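Local coordinates for protein deoxyhypusine synthase, putative (Entamoeba histolytica, PDB 7L9R) that probably acts as a deoxyhypusine synthase, an NAD-dependent transferase that makes the deoxyhypusine side chain on a lysine of the translation factor eIF5A, at residues Gln191-Met196 / Ser205-Ala210. Numbering follows the deposited sequence.
Sequences QLITMM and SVITWA
Ile-207 carries the contact, spreading its two branches over Ile-193 and Met-196, about one turn apart on helix 189-200. Its CG2 meets CG2 of Ile-193 at 4.0 Å, methyl against methyl, and the two side chains cross at about a right angle. The longer branch reaches the backbone: CD1 lies 3.9 Å from the carbonyl carbon of Met-196 and about as far from that residue's CB. CG1 of Ile-207 sits between its own backbone N and carbonyl carbon (chi1 64°), which sends the ethyl arm to Met-196 while CG2 stays on Ile-193. Beyond CB, the Met-196 chain turns off toward Leu-170 and Phe-173 of helix 160-179.

Beside this apolar patch a water donates to O of Ile-193 at 3.0 Å and to O of Ile-207 at 2.8 Å, bridging two carbonyls that could not bond each other. Ile-125 of helix 124-130 touches both isoleucines, and Asp-128 accepts from the backbone N of Val-206 and Ile-207, holding the first turn of helix 206-212, where Ser-205 is the N-cap. Ser-205 OG and Thr-208 OG1 share a hydrogen bond of 3.0 Å; OG1 also bonds Gly-197 O on helix 189-200 and Asp-202 N in the connection, pinning the second helix to the first. These consecutive, water-bridged helices lead into edge strand 216-218 of the six-stranded parallel sheet, whose order 3-2-1-4-5-6 is that of a Rossmann-like fold.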
ATOM      1  N   GLN B 191      -7.641  -4.534  34.456  1.00 48.39           N
ATOM      2  CA  GLN B 191      -8.379  -5.096  35.584  1.00 53.02           C
ATOM      3  C   GLN B 191      -9.704  -5.705  35.139  1.00 54.15           C
ATOM      4  O   GLN B 191     -10.068  -6.798  35.585  1.00 50.21           O
ATOM      5  CB  GLN B 191      -8.637  -4.029  36.645  1.00 49.99           C
ATOM      6  CG  GLN B 191      -7.402  -3.473  37.310  1.00 64.14           C
ATOM      7  CD  GLN B 191      -7.732  -2.282  38.198  1.00 81.21           C
ATOM      8  OE1 GLN B 191      -8.897  -1.885  38.318  1.00 72.77           O
ATOM      9  NE2 GLN B 191      -6.708  -1.709  38.826  1.00 80.32           N
ATOM     10  N   LEU B 192     -10.441  -5.004  34.273  1.00 50.87           N
ATOM     11  CA  LEU B 192     -11.698  -5.538  33.757  1.00 45.12           C
ATOM     12  C   LEU B 192     -11.472  -6.830  32.991  1.00 48.65           C
ATOM     13  O   LEU B 192     -12.297  -7.751  33.049  1.00 46.87           O
ATOM     14  CB  LEU B 192     -12.376  -4.499  32.857  1.00 48.08           C
ATOM     15  CG  LEU B 192     -12.893  -3.236  33.559  1.00 52.71           C
ATOM     16  CD1 LEU B 192     -13.475  -2.265  32.547  1.00 51.09           C
ATOM     17  CD2 LEU B 192     -13.931  -3.592  34.615  1.00 45.01           C
ATOM     18  N   ILE B 193     -10.366  -6.910  32.252  1.00 46.52           N
ATOM     19  CA  ILE B 193     -10.101  -8.093  31.444  1.00 47.26           C
ATOM     20  C   ILE B 193      -9.727  -9.271  32.336  1.00 46.42           C
ATOM     21  O   ILE B 193     -10.074 -10.419  32.044  1.00 45.00           O
ATOM     22  CB  ILE B 193      -9.027  -7.779  30.389  1.00 46.94           C
ATOM     23  CG1 ILE B 193      -9.589  -6.754  29.395  1.00 41.08           C
ATOM     24  CG2 ILE B 193      -8.594  -9.065  29.663  1.00 38.51           C
ATOM     25  CD1 ILE B 193      -8.569  -6.161  28.448  1.00 41.08           C
ATOM     26  N   THR B 194      -9.017  -9.007  33.435  1.00 46.97           N
ATOM     27  CA  THR B 194      -8.761 -10.051  34.423  1.00 48.11           C
ATOM     28  C   THR B 194     -10.072 -10.590  34.989  1.00 59.53           C
ATOM     29  O   THR B 194     -10.298 -11.808  35.021  1.00 50.79           O
ATOM     30  CB  THR B 194      -7.874  -9.500  35.542  1.00 50.42           C
ATOM     31  OG1 THR B 194      -6.597  -9.137  35.002  1.00 48.39           O
ATOM     32  CG2 THR B 194      -7.677 -10.534  36.641  1.00 48.61           C
ATOM     33  N   MET B 195     -10.961  -9.687  35.416  1.00 55.40           N
ATOM     34  CA  MET B 195     -12.245 -10.096  35.977  1.00 58.91           C
ATOM     35  C   MET B 195     -13.074 -10.883  34.968  1.00 51.17           C
ATOM     36  O   MET B 195     -13.734 -11.866  35.330  1.00 62.72           O
ATOM     37  CB  MET B 195     -13.015  -8.866  36.461  1.00 52.27           C
ATOM     38  CG  MET B 195     -12.452  -8.240  37.731  1.00 59.80           C
ATOM     39  SD  MET B 195     -13.135  -6.589  38.043  1.00 73.77           S
ATOM     40  CE  MET B 195     -11.949  -5.992  39.247  1.00 89.02           C
ATOM     41  N   MET B 196     -13.044 -10.473  33.699  1.00 47.89           N
ATOM     42  CA  MET B 196     -13.783 -11.196  32.667  1.00 49.99           C
ATOM     43  C   MET B 196     -13.213 -12.597  32.465  1.00 55.99           C
ATOM     44  O   MET B 196     -13.967 -13.571  32.335  1.00 52.10           O
ATOM     45  CB  MET B 196     -13.761 -10.400  31.355  1.00 43.95           C
ATOM     46  CG  MET B 196     -14.739  -9.224  31.328  1.00 51.89           C
ATOM     47  SD  MET B 196     -14.887  -8.315  29.759  1.00 50.41           S
ATOM     48  CE  MET B 196     -13.463  -7.222  29.811  1.00 45.94           C
ATOM     49  N   SER B 205     -10.249 -20.106  26.042  1.00 47.50           N
ATOM     50  CA  SER B 205     -10.123 -18.675  25.807  1.00 50.32           C
ATOM     51  C   SER B 205      -8.771 -18.148  26.278  1.00 45.56           C
ATOM     52  O   SER B 205      -8.163 -18.669  27.220  1.00 51.10           O
ATOM     53  CB  SER B 205     -11.243 -17.908  26.508  1.00 46.74           C
ATOM     54  OG  SER B 205     -10.905 -17.649  27.852  1.00 47.92           O
ATOM     55  N   VAL B 206      -8.305 -17.106  25.593  1.00 46.65           N
ATOM     56  CA  VAL B 206      -7.074 -16.430  25.987  1.00 43.15           C
ATOM     57  C   VAL B 206      -7.228 -15.797  27.370  1.00 50.11           C
ATOM     58  O   VAL B 206      -6.362 -15.954  28.243  1.00 46.68           O
ATOM     59  CB  VAL B 206      -6.680 -15.386  24.923  1.00 44.51           C
ATOM     60  CG1 VAL B 206      -5.530 -14.518  25.412  1.00 36.93           C
ATOM     61  CG2 VAL B 206      -6.320 -16.072  23.594  1.00 37.67           C
ATOM     62  N   ILE B 207      -8.347 -15.098  27.606  1.00 39.56           N
ATOM     63  CA  ILE B 207      -8.433 -14.285  28.821  1.00 47.81           C
ATOM     64  C   ILE B 207      -8.541 -15.149  30.075  1.00 48.49           C
ATOM     65  O   ILE B 207      -8.030 -14.769  31.136  1.00 56.57           O
ATOM     66  CB  ILE B 207      -9.593 -13.270  28.749  1.00 45.67           C
ATOM     67  CG1 ILE B 207     -10.946 -13.979  28.683  1.00 49.45           C
ATOM     68  CG2 ILE B 207      -9.406 -12.322  27.569  1.00 44.58           C
ATOM     69  CD1 ILE B 207     -12.116 -13.031  28.783  1.00 44.73           C
ATOM     70  N   THR B 208      -9.177 -16.319  29.997  1.00 48.07           N
ATOM     71  CA  THR B 208      -9.224 -17.169  31.185  1.00 51.27           C
ATOM     72  C   THR B 208      -7.826 -17.617  31.587  1.00 47.96           C
ATOM     73  O   THR B 208      -7.474 -17.592  32.773  1.00 50.46           O
ATOM     74  CB  THR B 208     -10.125 -18.379  30.958  1.00 52.84           C
ATOM     75  OG1 THR B 208     -11.489 -17.952  30.810  1.00 48.75           O
ATOM     76  CG2 THR B 208     -10.011 -19.352  32.131  1.00 43.78           C
ATOM     77  N   TRP B 209      -7.007 -18.012  30.610  1.00 49.87           N
ATOM     78  CA  TRP B 209      -5.647 -18.444  30.913  1.00 52.19           C
ATOM     79  C   TRP B 209      -4.752 -17.272  31.294  1.00 51.37           C
ATOM     80  O   TRP B 209      -3.790 -17.455  32.047  1.00 54.36           O
ATOM     81  CB  TRP B 209      -5.058 -19.205  29.728  1.00 48.26           C
ATOM     82  CG  TRP B 209      -5.468 -20.656  29.694  1.00 54.36           C
ATOM     83  CD1 TRP B 209      -6.382 -21.229  28.862  1.00 46.88           C
ATOM     84  CD2 TRP B 209      -4.979 -21.706  30.538  1.00 50.41           C
ATOM     85  NE1 TRP B 209      -6.493 -22.564  29.129  1.00 56.50           N
ATOM     86  CE2 TRP B 209      -5.643 -22.888  30.154  1.00 56.11           C
ATOM     87  CE3 TRP B 209      -4.046 -21.761  31.578  1.00 56.16           C
ATOM     88  CZ2 TRP B 209      -5.404 -24.118  30.774  1.00 52.14           C
ATOM     89  CZ3 TRP B 209      -3.806 -22.993  32.196  1.00 62.02           C
ATOM     90  CH2 TRP B 209      -4.480 -24.151  31.786  1.00 54.55           C
ATOM     91  N   ALA B 210      -5.032 -16.073  30.778  1.00 47.90           N
ATOM     92  CA  ALA B 210      -4.250 -14.917  31.201  1.00 49.74           C
ATOM     93  C   ALA B 210      -4.518 -14.582  32.661  1.00 52.39           C
ATOM     94  O   ALA B 210      -3.593 -14.234  33.405  1.00 48.60           O
ATOM     95  CB  ALA B 210      -4.543 -13.721  30.305  1.00 41.94           C
TER
HETATM   96  O   HOH W   1      -7.585 -12.021  31.603  1.00 45.00           O